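Local coordinates for endo-arabinase (Bacteroides thetaiotaomicron, PDB 5C0P), which probably hydrolyses O-glycosidic bonds in L-arabinan, as a metal-binding member of glycoside hydrolase family 43, at residues A[47-52]-A[67-72]; A[154-159]-A[195-200]; A[161-166]-A[180-185]; A[206-211]-A[262-267]. All coordinates share one frame; numbering follows the deposited sequence.

Contact 1 of 4, residues A[47-52]-A[67-72]; sequences NLKIRV and SFIAKS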
loop_
_atom_site.group_PDB
_atom_site.type_symbol
_atom_site.label_atom_id
_atom_site.label_comp_id
_atom_site.label_asym_id
_atom_site.label_seq_id
_atom_site.Cartn_x
_atom_site.Cartn_y
_atom_site.Cartn_z
ATOM N N ASN A 47 -14.896 -3.874 6.686
ATOM C CA ASN A 47 -15.228 -5.161 7.310
ATOM C C ASN A 47 -15.788 -6.166 6.303
ATOM O O ASN A 47 -16.996 -6.196 6.050
ATOM C CB ASN A 47 -16.155 -5.012 8.522
ATOM C CG ASN A 47 -16.209 -6.268 9.371
ATOM O OD1 ASN A 47 -15.690 -7.318 8.987
ATOM N ND2 ASN A 47 -16.852 -6.171 10.531
ATOM N N LEU A 48 -14.889 -6.968 5.731
ATOM C CA LEU A 48 -15.233 -8.006 4.742
ATOM C C LEU A 48 -15.918 -7.422 3.503
ATOM O O LEU A 48 -16.741 -8.078 2.849
ATOM C CB LEU A 48 -16.061 -9.130 5.375
ATOM C CG LEU A 48 -15.294 -9.877 6.476
ATOM C CD1 LEU A 48 -16.122 -11.001 7.083
ATOM C CD2 LEU A 48 -13.996 -10.429 5.906
ATOM N N LYS A 49 -15.565 -6.179 3.204
ATOM C CA LYS A 49 -15.986 -5.527 1.970
ATOM C C LYS A 49 -15.176 -4.269 1.803
ATOM O O LYS A 49 -14.660 -3.720 2.776
ATOM C CB LYS A 49 -17.473 -5.193 2.000
ATOM C CG LYS A 49 -17.931 -4.384 3.199
ATOM C CD LYS A 49 -19.421 -4.618 3.437
ATOM C CE LYS A 49 -19.934 -3.866 4.653
ATOM N NZ LYS A 49 -19.332 -4.350 5.912
ATOM N N ILE A 50 -15.057 -3.813 0.560
ATOM C CA ILE A 50 -14.346 -2.578 0.291
ATOM C C ILE A 50 -15.360 -1.480 0.006
ATOM O O ILE A 50 -16.209 -1.615 -0.875
ATOM C CB ILE A 50 -13.354 -2.725 -0.885
ATOM C CG1 ILE A 50 -12.405 -3.907 -0.652
ATOM C CG2 ILE A 50 -12.558 -1.421 -1.115
ATOM C CD1 ILE A 50 -11.620 -3.851 0.661
ATOM N N ARG A 51 -15.272 -0.405 0.787
ATOM C CA ARG A 51 -16.145 0.756 0.651
ATOM C C ARG A 51 -15.351 1.837 -0.069
ATOM O O ARG A 51 -14.130 1.874 0.030
ATOM C CB ARG A 51 -16.559 1.251 2.044
ATOM C CG ARG A 51 -17.560 2.397 2.082
ATOM C CD ARG A 51 -18.963 1.865 2.173
ATOM N NE ARG A 51 -19.937 2.877 2.583
ATOM C CZ ARG A 51 -20.564 2.868 3.755
ATOM N NH1 ARG A 51 -21.441 3.821 4.048
ATOM N NH2 ARG A 51 -20.318 1.902 4.632
ATOM N N VAL A 52 -16.031 2.711 -0.807
ATOM C CA VAL A 52 -15.328 3.788 -1.487
ATOM C C VAL A 52 -15.971 5.146 -1.207
ATOM O O VAL A 52 -17.179 5.316 -1.331
ATOM C CB VAL A 52 -15.215 3.516 -3.014
ATOM C CG1 VAL A 52 -16.584 3.240 -3.637
ATOM C CG2 VAL A 52 -14.504 4.671 -3.709
ATOM N N SER A 67 -17.214 -0.886 -3.460
ATOM C CA SER A 67 -16.483 -1.133 -4.693
ATOM C C SER A 67 -16.136 -2.614 -4.848
ATOM O O SER A 67 -15.895 -3.075 -5.958
ATOM C CB SER A 67 -15.224 -0.274 -4.766
ATOM O OG SER A 67 -14.357 -0.547 -3.673
ATOM N N PHE A 68 -16.102 -3.361 -3.744
ATOM C CA PHE A 68 -15.934 -4.815 -3.838
ATOM C C PHE A 68 -16.615 -5.582 -2.720
ATOM O O PHE A 68 -16.307 -5.387 -1.538
ATOM C CB PHE A 68 -14.453 -5.234 -3.887
ATOM C CG PHE A 68 -14.266 -6.721 -4.025
ATOM C CD1 PHE A 68 -14.805 -7.383 -5.121
ATOM C CD2 PHE A 68 -13.579 -7.459 -3.075
ATOM C CE1 PHE A 68 -14.673 -8.750 -5.270
ATOM C CE2 PHE A 68 -13.437 -8.845 -3.224
ATOM C CZ PHE A 68 -13.987 -9.484 -4.321
ATOM N N ILE A 69 -17.541 -6.458 -3.108
ATOM C CA ILE A 69 -18.110 -7.461 -2.222
ATOM C C ILE A 69 -17.812 -8.798 -2.867
ATOM O O ILE A 69 -18.209 -9.023 -4.011
ATOM C CB ILE A 69 -19.641 -7.357 -2.150
ATOM C CG1 ILE A 69 -20.085 -5.931 -1.827
ATOM C CG2 ILE A 69 -20.198 -8.382 -1.149
ATOM C CD1 ILE A 69 -19.942 -5.571 -0.388
ATOM N N ALA A 70 -17.136 -9.689 -2.145
ATOM C CA ALA A 70 -16.757 -10.982 -2.709
ATOM C C ALA A 70 -17.965 -11.868 -2.964
ATOM O O ALA A 70 -18.849 -12.003 -2.109
ATOM C CB ALA A 70 -15.767 -11.702 -1.804
ATOM N N LYS A 71 -18.005 -12.483 -4.144
ATOM C CA LYS A 71 -18.949 -13.567 -4.393
ATOM C C LYS A 71 -18.460 -14.789 -3.623
ATOM O O LYS A 71 -17.312 -14.825 -3.176
ATOM C CB LYS A 71 -19.077 -13.866 -5.892
ATOM C CG LYS A 71 -19.697 -12.718 -6.681
ATOM C CD LYS A 71 -19.746 -13.020 -8.174
ATOM N N SER A 72 -19.325 -15.789 -3.463
ATOM C CA SER A 72 -18.992 -16.951 -2.640
ATOM C C SER A 72 -17.848 -17.787 -3.211
ATOM O O SER A 72 -17.183 -18.515 -2.477
ATOM C CB SER A 72 -20.223 -17.828 -2.415
ATOM O OG SER A 72 -20.718 -18.330 -3.642
HETATM O O HOH W 1 -17.478 -9.333 0.585
#

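Contact 2 of 4, residues A[154-159]-A[195-200]; sequences EWLETI and TSSGVT. With MG (magnesium ion), chain B.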
loop_
_atom_site.group_PDB
_atom_site.type_symbol
_atom_site.label_atom_id
_atom_site.label_comp_id
_atom_site.label_asym_id
_atom_site.label_seq_id
_atom_site.Cartn_x
_atom_site.Cartn_y
_atom_site.Cartn_z
ATOM N N GLU A 154 5.150 -11.981 5.403
ATOM C CA GLU A 154 4.797 -11.678 6.789
ATOM C C GLU A 154 5.793 -12.167 7.840
ATOM O O GLU A 154 6.241 -13.312 7.819
ATOM C CB GLU A 154 3.388 -12.187 7.110
ATOM C CG GLU A 154 2.735 -11.432 8.260
ATOM C CD GLU A 154 1.224 -11.585 8.308
ATOM O OE1 GLU A 154 0.648 -12.281 7.441
ATOM O OE2 GLU A 154 0.613 -10.992 9.220
ATOM N N TRP A 155 6.094 -11.279 8.780
ATOM C CA TRP A 155 7.080 -11.538 9.823
ATOM C C TRP A 155 6.740 -12.711 10.734
ATOM O O TRP A 155 7.634 -13.315 11.322
ATOM C CB TRP A 155 7.299 -10.275 10.651
ATOM C CG TRP A 155 6.130 -9.938 11.525
ATOM C CD1 TRP A 155 4.954 -9.351 11.143
ATOM C CD2 TRP A 155 6.031 -10.169 12.931
ATOM N NE1 TRP A 155 4.127 -9.211 12.235
ATOM C CE2 TRP A 155 4.768 -9.698 13.341
ATOM C CE3 TRP A 155 6.889 -10.721 13.882
ATOM C CZ2 TRP A 155 4.342 -9.774 14.669
ATOM C CZ3 TRP A 155 6.464 -10.791 15.200
ATOM C CH2 TRP A 155 5.203 -10.320 15.580
ATOM N N LEU A 156 5.457 -13.038 10.857
ATOM C CA LEU A 156 5.055 -14.181 11.663
ATOM C C LEU A 156 5.623 -15.477 11.085
ATOM O O LEU A 156 5.804 -16.459 11.804
ATOM C CB LEU A 156 3.531 -14.267 11.747
ATOM C CG LEU A 156 2.926 -13.215 12.678
ATOM C CD1 LEU A 156 1.419 -13.378 12.770
ATOM C CD2 LEU A 156 3.560 -13.314 14.050
ATOM N N GLU A 157 5.899 -15.451 9.784
ATOM C CA GLU A 157 6.487 -16.577 9.066
ATOM C C GLU A 157 8.014 -16.438 8.968
ATOM O O GLU A 157 8.755 -17.411 9.147
ATOM C CB GLU A 157 5.865 -16.637 7.666
ATOM C CG GLU A 157 6.419 -17.705 6.737
ATOM C CD GLU A 157 5.470 -18.012 5.581
ATOM O OE1 GLU A 157 5.688 -17.492 4.474
ATOM O OE2 GLU A 157 4.513 -18.780 5.782
ATOM N N THR A 158 8.480 -15.219 8.707
ATOM C CA THR A 158 9.892 -14.986 8.387
ATOM C C THR A 158 10.747 -14.491 9.549
ATOM O O THR A 158 11.976 -14.455 9.434
ATOM C CB THR A 158 10.042 -13.975 7.234
ATOM O OG1 THR A 158 9.465 -12.719 7.617
ATOM C CG2 THR A 158 9.337 -14.490 6.002
ATOM N N ILE A 159 10.093 -14.113 10.650
ATOM C CA ILE A 159 10.730 -13.509 11.830
ATOM C C ILE A 159 11.231 -12.090 11.564
ATOM O O ILE A 159 10.680 -11.124 12.096
ATOM C CB ILE A 159 11.839 -14.391 12.459
ATOM C CG1 ILE A 159 11.379 -15.845 12.558
ATOM C CG2 ILE A 159 12.212 -13.857 13.830
ATOM C CD1 ILE A 159 10.085 -16.035 13.336
ATOM N N THR A 195 6.466 -8.381 19.829
ATOM C CA THR A 195 6.101 -9.747 20.170
ATOM C C THR A 195 4.606 -9.953 19.961
ATOM O O THR A 195 3.785 -9.196 20.483
ATOM C CB THR A 195 6.497 -10.085 21.621
ATOM O OG1 THR A 195 7.922 -9.984 21.766
ATOM C CG2 THR A 195 6.059 -11.496 21.995
ATOM N N SER A 196 4.258 -10.964 19.172
ATOM C CA SER A 196 2.855 -11.308 18.953
ATOM C C SER A 196 2.739 -12.744 18.479
ATOM O O SER A 196 3.619 -13.235 17.768
ATOM C CB SER A 196 2.232 -10.380 17.911
ATOM O OG SER A 196 0.849 -10.655 17.756
ATOM N N SER A 197 1.652 -13.408 18.867
ATOM C CA SER A 197 1.349 -14.763 18.405
ATOM C C SER A 197 2.506 -15.728 18.647
ATOM O O SER A 197 2.777 -16.609 17.828
ATOM C CB SER A 197 0.963 -14.756 16.924
ATOM O OG SER A 197 -0.098 -13.847 16.680
ATOM N N GLY A 198 3.189 -15.539 19.771
ATOM C CA GLY A 198 4.273 -16.413 20.177
ATOM C C GLY A 198 5.620 -16.127 19.530
ATOM O O GLY A 198 6.563 -16.898 19.697
ATOM N N VAL A 199 5.718 -15.020 18.799
ATOM C CA VAL A 199 6.915 -14.714 18.022
ATOM C C VAL A 199 7.425 -13.295 18.288
ATOM O O VAL A 199 6.628 -12.364 18.412
ATOM C CB VAL A 199 6.620 -14.839 16.514
ATOM C CG1 VAL A 199 7.871 -14.603 15.695
ATOM C CG2 VAL A 199 6.024 -16.197 16.195
ATOM N N THR A 200 8.749 -13.132 18.363
ATOM C CA THR A 200 9.357 -11.810 18.458
ATOM C C THR A 200 10.158 -11.548 17.190
ATOM O O THR A 200 11.093 -12.287 16.863
ATOM C CB THR A 200 10.275 -11.679 19.684
ATOM O OG1 THR A 200 9.507 -11.868 20.879
ATOM C CG2 THR A 200 10.916 -10.300 19.721
HETATM MG MG MG B . 13.744 -15.044 8.398
HETATM O O HOH W 2 12.734 -16.085 6.886
HETATM O O HOH W 3 13.628 -13.277 7.225
HETATM O O HOH W 4 13.691 -16.741 9.637
HETATM O O HOH W 5 14.887 -14.004 9.776
HETATM O O HOH W 6 15.476 -15.595 7.437
#

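Contact 3 of 4, residues A[161-166]-A[180-185]; sequences GEIYAQ and YLLFKA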
loop_
_atom_site.group_PDB
_atom_site.type_symbol
_atom_site.label_atom_id
_atom_site.label_comp_id
_atom_site.label_asym_id
_atom_site.label_seq_id
_atom_site.Cartn_x
_atom_site.Cartn_y
_atom_site.Cartn_z
ATOM N N GLY A 161 10.881 -9.562 9.044
ATOM C CA GLY A 161 9.946 -9.316 7.957
ATOM C C GLY A 161 10.695 -8.986 6.684
ATOM O O GLY A 161 11.773 -8.395 6.740
ATOM N N GLU A 162 10.127 -9.377 5.544
ATOM C CA GLU A 162 10.803 -9.247 4.263
ATOM C C GLU A 162 9.967 -8.427 3.282
ATOM O O GLU A 162 8.743 -8.463 3.318
ATOM C CB GLU A 162 11.067 -10.639 3.686
ATOM C CG GLU A 162 12.068 -11.458 4.528
ATOM C CD GLU A 162 12.197 -12.914 4.103
ATOM O OE1 GLU A 162 11.478 -13.359 3.179
ATOM O OE2 GLU A 162 13.035 -13.625 4.710
ATOM N N ILE A 163 10.641 -7.689 2.410
ATOM C CA ILE A 163 9.975 -6.991 1.317
ATOM C C ILE A 163 10.577 -7.461 -0.010
ATOM O O ILE A 163 11.806 -7.566 -0.143
ATOM C CB ILE A 163 10.077 -5.454 1.479
ATOM C CG1 ILE A 163 9.159 -5.015 2.619
ATOM C CG2 ILE A 163 9.690 -4.743 0.183
ATOM C CD1 ILE A 163 9.248 -3.536 2.985
ATOM N N TYR A 164 9.694 -7.766 -0.967
ATOM C CA TYR A 164 10.071 -8.321 -2.276
ATOM C C TYR A 164 9.603 -7.449 -3.426
ATOM O O TYR A 164 8.600 -6.752 -3.307
ATOM C CB TYR A 164 9.450 -9.703 -2.493
ATOM C CG TYR A 164 10.083 -10.779 -1.662
ATOM C CD1 TYR A 164 9.679 -10.995 -0.355
ATOM C CD2 TYR A 164 11.083 -11.588 -2.189
ATOM C CE1 TYR A 164 10.277 -11.973 0.416
ATOM C CE2 TYR A 164 11.689 -12.568 -1.422
ATOM C CZ TYR A 164 11.273 -12.761 -0.123
ATOM O OH TYR A 164 11.870 -13.742 0.643
ATOM N N ALA A 165 10.322 -7.521 -4.544
ATOM C CA ALA A 165 9.842 -6.967 -5.808
ATOM C C ALA A 165 9.786 -8.062 -6.871
ATOM O O ALA A 165 10.568 -9.019 -6.840
ATOM C CB ALA A 165 10.735 -5.835 -6.276
ATOM N N GLN A 166 8.878 -7.905 -7.831
ATOM C CA GLN A 166 8.752 -8.878 -8.905
ATOM C C GLN A 166 8.075 -8.205 -10.091
ATOM O O GLN A 166 7.092 -7.496 -9.896
ATOM C CB GLN A 166 7.892 -10.052 -8.422
ATOM C CG GLN A 166 7.940 -11.280 -9.313
ATOM C CD GLN A 166 7.214 -12.452 -8.704
ATOM O OE1 GLN A 166 6.494 -12.311 -7.710
ATOM N NE2 GLN A 166 7.387 -13.622 -9.303
ATOM N N TYR A 180 12.105 -11.107 -5.863
ATOM C CA TYR A 180 13.455 -10.729 -5.479
ATOM C C TYR A 180 13.430 -10.034 -4.119
ATOM O O TYR A 180 12.725 -9.054 -3.936
ATOM C CB TYR A 180 14.088 -9.830 -6.556
ATOM C CG TYR A 180 15.584 -9.728 -6.416
ATOM C CD1 TYR A 180 16.155 -8.816 -5.538
ATOM C CD2 TYR A 180 16.424 -10.567 -7.132
ATOM C CE1 TYR A 180 17.522 -8.733 -5.391
ATOM C CE2 TYR A 180 17.798 -10.493 -6.991
ATOM C CZ TYR A 180 18.337 -9.574 -6.115
ATOM O OH TYR A 180 19.698 -9.499 -5.972
ATOM N N LEU A 181 14.183 -10.565 -3.158
ATOM C CA LEU A 181 14.230 -9.990 -1.816
ATOM C C LEU A 181 14.992 -8.674 -1.818
ATOM O O LEU A 181 16.171 -8.632 -2.164
ATOM C CB LEU A 181 14.874 -10.976 -0.832
ATOM C CG LEU A 181 15.086 -10.456 0.597
ATOM C CD1 LEU A 181 13.765 -10.234 1.281
ATOM C CD2 LEU A 181 15.910 -11.448 1.396
ATOM N N LEU A 182 14.300 -7.606 -1.435
ATOM C CA LEU A 182 14.888 -6.265 -1.402
ATOM C C LEU A 182 15.662 -6.003 -0.113
ATOM O O LEU A 182 16.806 -5.538 -0.144
ATOM C CB LEU A 182 13.789 -5.214 -1.576
ATOM C CG LEU A 182 13.001 -5.339 -2.884
ATOM C CD1 LEU A 182 12.103 -4.134 -3.073
ATOM C CD2 LEU A 182 13.918 -5.492 -4.079
ATOM N N PHE A 183 15.027 -6.302 1.015
ATOM C CA PHE A 183 15.662 -6.151 2.323
ATOM C C PHE A 183 14.792 -6.766 3.389
ATOM O O PHE A 183 13.623 -7.082 3.138
ATOM C CB PHE A 183 15.957 -4.676 2.663
ATOM C CG PHE A 183 14.751 -3.772 2.651
ATOM C CD1 PHE A 183 13.929 -3.654 3.769
ATOM C CD2 PHE A 183 14.473 -3.001 1.538
ATOM C CE1 PHE A 183 12.835 -2.799 3.758
ATOM C CE2 PHE A 183 13.389 -2.138 1.520
ATOM C CZ PHE A 183 12.567 -2.041 2.630
ATOM N N LYS A 184 15.382 -6.948 4.564
ATOM C CA LYS A 184 14.654 -7.354 5.751
ATOM C C LYS A 184 14.518 -6.141 6.659
ATOM O O LYS A 184 15.366 -5.252 6.639
ATOM C CB LYS A 184 15.400 -8.476 6.461
ATOM C CG LYS A 184 15.625 -9.693 5.578
ATOM C CD LYS A 184 16.361 -10.802 6.306
ATOM C CE LYS A 184 16.335 -12.078 5.468
ATOM N NZ LYS A 184 17.064 -13.198 6.133
ATOM N N ALA A 185 13.461 -6.114 7.461
ATOM C CA ALA A 185 13.157 -4.942 8.281
ATOM C C ALA A 185 14.304 -4.542 9.213
ATOM O O ALA A 185 14.521 -3.347 9.465
ATOM C CB ALA A 185 11.872 -5.154 9.072
#

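Contact 4 of 4, residues A[206-211]-A[262-267]; sequences APFIYR and AMVFKD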
loop_
_atom_site.group_PDB
_atom_site.type_symbol
_atom_site.label_atom_id
_atom_site.label_comp_id
_atom_site.label_asym_id
_atom_site.label_seq_id
_atom_site.Cartn_x
_atom_site.Cartn_y
_atom_site.Cartn_z
ATOM N N ALA A 206 3.491 -2.312 3.918
ATOM C CA ALA A 206 3.208 -1.152 3.062
ATOM C C ALA A 206 4.277 -0.621 2.097
ATOM O O ALA A 206 4.385 0.585 1.928
ATOM C CB ALA A 206 2.723 0.001 3.951
ATOM N N PRO A 207 5.043 -1.500 1.431
ATOM C CA PRO A 207 6.028 -0.938 0.499
ATOM C C PRO A 207 5.397 -0.104 -0.624
ATOM O O PRO A 207 4.395 -0.496 -1.221
ATOM C CB PRO A 207 6.693 -2.185 -0.095
ATOM C CG PRO A 207 5.653 -3.269 0.058
ATOM C CD PRO A 207 4.970 -2.967 1.351
ATOM N N PHE A 208 6.008 1.042 -0.907
ATOM C CA PHE A 208 5.548 1.921 -1.963
ATOM C C PHE A 208 6.739 2.687 -2.510
ATOM O O PHE A 208 7.468 3.317 -1.749
ATOM C CB PHE A 208 4.501 2.898 -1.425
ATOM C CG PHE A 208 3.831 3.702 -2.511
ATOM C CD1 PHE A 208 2.743 3.186 -3.205
ATOM C CD2 PHE A 208 4.311 4.949 -2.856
ATOM C CE1 PHE A 208 2.135 3.915 -4.220
ATOM C CE2 PHE A 208 3.719 5.685 -3.873
ATOM C CZ PHE A 208 2.625 5.174 -4.549
ATOM N N ILE A 209 6.933 2.653 -3.828
ATOM C CA ILE A 209 8.057 3.352 -4.438
ATOM C C ILE A 209 7.607 4.633 -5.134
ATOM O O ILE A 209 6.588 4.650 -5.832
ATOM C CB ILE A 209 8.811 2.445 -5.452
ATOM C CG1 ILE A 209 9.533 1.307 -4.721
ATOM C CG2 ILE A 209 9.809 3.255 -6.269
ATOM C CD1 ILE A 209 10.145 0.236 -5.657
ATOM N N TYR A 210 8.378 5.698 -4.929
ATOM C CA TYR A 210 8.219 6.939 -5.682
ATOM C C TYR A 210 9.519 7.228 -6.429
ATOM O O TYR A 210 10.597 7.227 -5.833
ATOM C CB TYR A 210 7.902 8.089 -4.729
ATOM C CG TYR A 210 7.671 9.408 -5.428
ATOM C CD1 TYR A 210 6.462 9.676 -6.055
ATOM C CD2 TYR A 210 8.649 10.387 -5.446
ATOM C CE1 TYR A 210 6.235 10.883 -6.699
ATOM C CE2 TYR A 210 8.436 11.597 -6.088
ATOM C CZ TYR A 210 7.228 11.837 -6.710
ATOM O OH TYR A 210 7.020 13.045 -7.348
ATOM N N ARG A 211 9.420 7.483 -7.731
ATOM C CA ARG A 211 10.595 7.739 -8.552
ATOM C C ARG A 211 10.838 9.237 -8.672
ATOM O O ARG A 211 9.932 9.990 -9.039
ATOM C CB ARG A 211 10.424 7.138 -9.952
ATOM C CG ARG A 211 11.636 7.336 -10.848
ATOM C CD ARG A 211 11.459 6.696 -12.214
ATOM N NE ARG A 211 10.419 7.336 -13.020
ATOM C CZ ARG A 211 9.216 6.819 -13.249
ATOM N NH1 ARG A 211 8.878 5.649 -12.719
ATOM N NH2 ARG A 211 8.345 7.482 -14.001
ATOM N N ALA A 262 1.900 4.381 4.447
ATOM C CA ALA A 262 1.866 5.617 3.680
ATOM C C ALA A 262 2.033 5.379 2.195
ATOM O O ALA A 262 2.669 4.410 1.765
ATOM C CB ALA A 262 2.959 6.563 4.162
HETATM N N MSE A 263 1.456 6.281 1.411
HETATM C CA MSE A 263 1.777 6.389 -0.003
HETATM C C MSE A 263 1.861 7.880 -0.338
HETATM O O MSE A 263 1.428 8.738 0.449
HETATM C CB MSE A 263 0.751 5.644 -0.878
HETATM C CG MSE A 263 -0.707 6.006 -0.586
HETATM SE SE MSE A 263 -1.333 7.644 -1.446
HETATM C CE MSE A 263 -1.250 7.023 -3.289
ATOM N N VAL A 264 2.462 8.202 -1.473
ATOM C CA VAL A 264 2.536 9.584 -1.920
ATOM C C VAL A 264 1.881 9.734 -3.286
ATOM O O VAL A 264 1.818 8.785 -4.085
ATOM C CB VAL A 264 3.989 10.118 -1.959
ATOM C CG1 VAL A 264 4.598 10.128 -0.551
ATOM C CG2 VAL A 264 4.838 9.286 -2.894
ATOM N N PHE A 265 1.371 10.930 -3.537
ATOM C CA PHE A 265 0.706 11.231 -4.790
ATOM C C PHE A 265 0.777 12.718 -5.063
ATOM O O PHE A 265 0.987 13.519 -4.148
ATOM C CB PHE A 265 -0.762 10.796 -4.736
ATOM C CG PHE A 265 -1.596 11.551 -3.721
ATOM C CD1 PHE A 265 -2.339 12.669 -4.091
ATOM C CD2 PHE A 265 -1.652 11.126 -2.399
ATOM C CE1 PHE A 265 -3.115 13.364 -3.158
ATOM C CE2 PHE A 265 -2.414 11.814 -1.457
ATOM C CZ PHE A 265 -3.155 12.924 -1.833
ATOM N N LYS A 266 0.571 13.097 -6.316
ATOM C CA LYS A 266 0.414 14.508 -6.630
ATOM C C LYS A 266 -1.057 14.837 -6.723
ATOM O O LYS A 266 -1.823 14.120 -7.387
ATOM C CB LYS A 266 1.138 14.875 -7.924
ATOM C CG LYS A 266 2.643 14.857 -7.755
ATOM C CD LYS A 266 3.352 15.245 -9.029
ATOM C CE LYS A 266 4.829 15.484 -8.753
ATOM N NZ LYS A 266 5.585 15.771 -10.002
ATOM N N ASP A 267 -1.460 15.904 -6.040
ATOM C CA ASP A 267 -2.848 16.351 -6.119
ATOM C C ASP A 267 -3.135 16.974 -7.488
ATOM O O ASP A 267 -2.249 17.010 -8.355
ATOM C CB ASP A 267 -3.246 17.259 -4.937
ATOM C CG ASP A 267 -2.626 18.650 -4.988
ATOM O OD1 ASP A 267 -2.033 19.058 -6.006
ATOM O OD2 ASP A 267 -2.773 19.368 -3.973
HETATM O O HOH W 7 4.781 3.083 2.834
#

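Contact 1 of 4, residues A[47-52]-A[67-72]
Ile50 and Phe68 form an antiparallel hydrogen-bonded pair in which Ile50 N bonds to Phe68 O at 2.9 Å. The return side is irregular: Ile50 O takes Ser67 N at 2.9 Å and, weakly, Phe68 N at 3.4 Å. Two residues thus face one, a classic beta bulge. Beyond it the backbones part, and a water bridges Leu48 O to Ala70 N.

Among the apolar contacts, Ile50 CG1 comes to Phe68 CB at 4.1 Å and lies near the plane of the phenyl ring, at its edge. A branched aliphatic chain suits this buried place. Lys49 runs beside Ile69, its CB held tightly against CD1 of Ile69 (3.5 Å), while its chain bends at the end (chi4 -65°) and so brings NZ back to Asn47 O at 3.0 Å and to Asn46 O.

Ser67 is small enough to set CB against Val52 CG1 and OG beside Ile50 CG2, and its hydroxyl is bonded to His43 of the adjoining strand 39-45. Strands 50-55 and 60-68 are hairpin partners; Ile50 packs on Phe80 and Pro83 of strand 78-88, and Phe68 on Leu94 and Phe98 of strand 91-100, joining this sheet to the next.

Contact 2 of 4, residues A[154-159]-A[195-200]
The indole of Trp155 meets the hairpin with the edge of its six-membered ring: Ser196 N lies in the ring plane, 3.8 Å from Trp155 CH2, and Val199 O lies 3.6 Å from Trp155 CZ3. One face of the indole is covered, toward its rim, by CD2 of the adjacent Leu156. Residues 195-200 form a tight beta hairpin with a two-residue type I' turn, Ser197-Gly198, between Ser196 and Val199; both turn residues have positive phi, and glycine, at Gly198, takes such a conformation easily. Ser196 N and Val199 O are bonded to each other across the hairpin, so the aromatic edge abuts a polar pair that is already satisfied. Trp155 reaches it because CG lies between backbone N and carbonyl carbon (chi1 71°).

Leu156 fills the angle between indole and turn, its CD2 being 3.7 Å from Ser196 O and also near the CB atoms of Ser197 and Val199. Farther along, Ile159 lays CD1 against CG1 of Val199 at 3.5 Å, while its CG2 faces Thr200 O.

The other partner is a single short helix, 155-158, with Glu154 at its N-cap: Glu154 O accepts from both Glu157 N and Thr158 N, and its carboxylate forms a salt bridge with Arg105. Ile159, with positive phi, ends the helix and turns the chain away. At this end Thr158 O binds a magnesium ion at 2.1 Å; five waters complete an octahedron, with one directly across the metal from Thr158 O.

Contact 3 of 4, residues A[161-166]-A[180-185]
Strands 162-166 and 180-184 run antiparallel, their axes at 143°, with a beta bulge between Ile163 and Tyr164 where Leu182 is the extra residue, its N still bonded to Ile163 O at 2.8 Å, while Ile163 N reaches Phe183 O and Ala165 and Tyr180 exchange a pair of backbone bonds. On one face, Leu181 sends CD1 over the Tyr164 ring, a CH-pi contact 4.1 Å from the centroid and 21° off the normal, and the same methyl touches Glu162 CB at 3.6 Å. Tyr164 OH donates to Glu162 OE1 (2.6 Å), arriving from above the carboxylate plane.

This pairing belongs to one blade of the five-bladed beta-propeller of family 43, with strand 147-153 flanking strand 162-168 and supplying Phe151 beside the Tyr164 ring. A phenylalanine in place of Tyr164 would keep the ring packing but would probably leave Glu162 OE1 without this donor and its carboxylate freer to turn. That carboxylate lies about 4 Å from a bound magnesium ion, and its OE2 is 4.3 Å from Lys184 NZ, beyond salt-bridge range.

On the other face, apolar groups suit the buried setting of Ile163, Phe183 and Ala165: Ile163 CD1 meets Phe183 CZ at 3.7 Å. Leu182, at the bulge, turns toward the other strand and rests both methyls on Ala165 CB.

Contact 4 of 4, residues A[206-211]-A[262-267]
Phe208 leans across to strand 262-266 and carries much of this contact. Its CB lies 4.0 Å from Ala262 O. With CG anti to the backbone N (chi1 -171°), the ring is laid over Met263, modelled as selenomethionine, whose CB sits above the ring centre, 3.8 Å from the centroid and only 6° off the normal: a CH-pi contact. CG, CD1 and CE1 of Phe208 all look onto that carbon. CD2 is near Val264 N, and CE2 comes 3.6 Å from Val264 O; at the tip, CZ is near both this oxygen and Met263 CB. A flat ring suits a place where one surface must cover both backbone and side chain. With an alanine here the ring is gone, and a gap is likely to open above Met263 CB and beside Val264.

Tyr210 continues the row, its CD1 3.6 Å from CG2 of Val264, and its hydroxyl reaches CE of Lys266, whose side chain crosses that of Tyr210 at about a right angle. At the other end a water donates to Ala206 O and Ala262 O, 2.7 Å from each, linking strands too far apart for direct bonding.

The segments, with axes 7.2 Å apart and 22° from parallel, lead neighbouring propeller blades. Ala206 N bonds to Asp136, predicted to tune the active site, and metal-binding His261 precedes Ala262. Strands 217-224 and 272-278 flank them outward, and Phe30 of strand 30-34 packs on Phe208 and Met263.

In the fold
From the N terminus, contact 1 comes first, closing the hairpin of strands 50-55 and 60-68 in the opening blade before the chain enters the next. Contact 2 then opens at helix 155-158 and closes only at the hairpin 195-200; contact 3 lies wholly within that span, pairing strands 162-168 and 178-184 of the third blade. The two touch where Trp155 packs on Gly161. After contact 2 closes, strand 205-211 begins contact 4, which joins two successive blades by packing rather than strand pairing. Contact 4 touches contact 3 through Pro207 and Ile163, whereas contact 1 stands apart, across the chain's centre from contact 3, their centres about 29 Å apart.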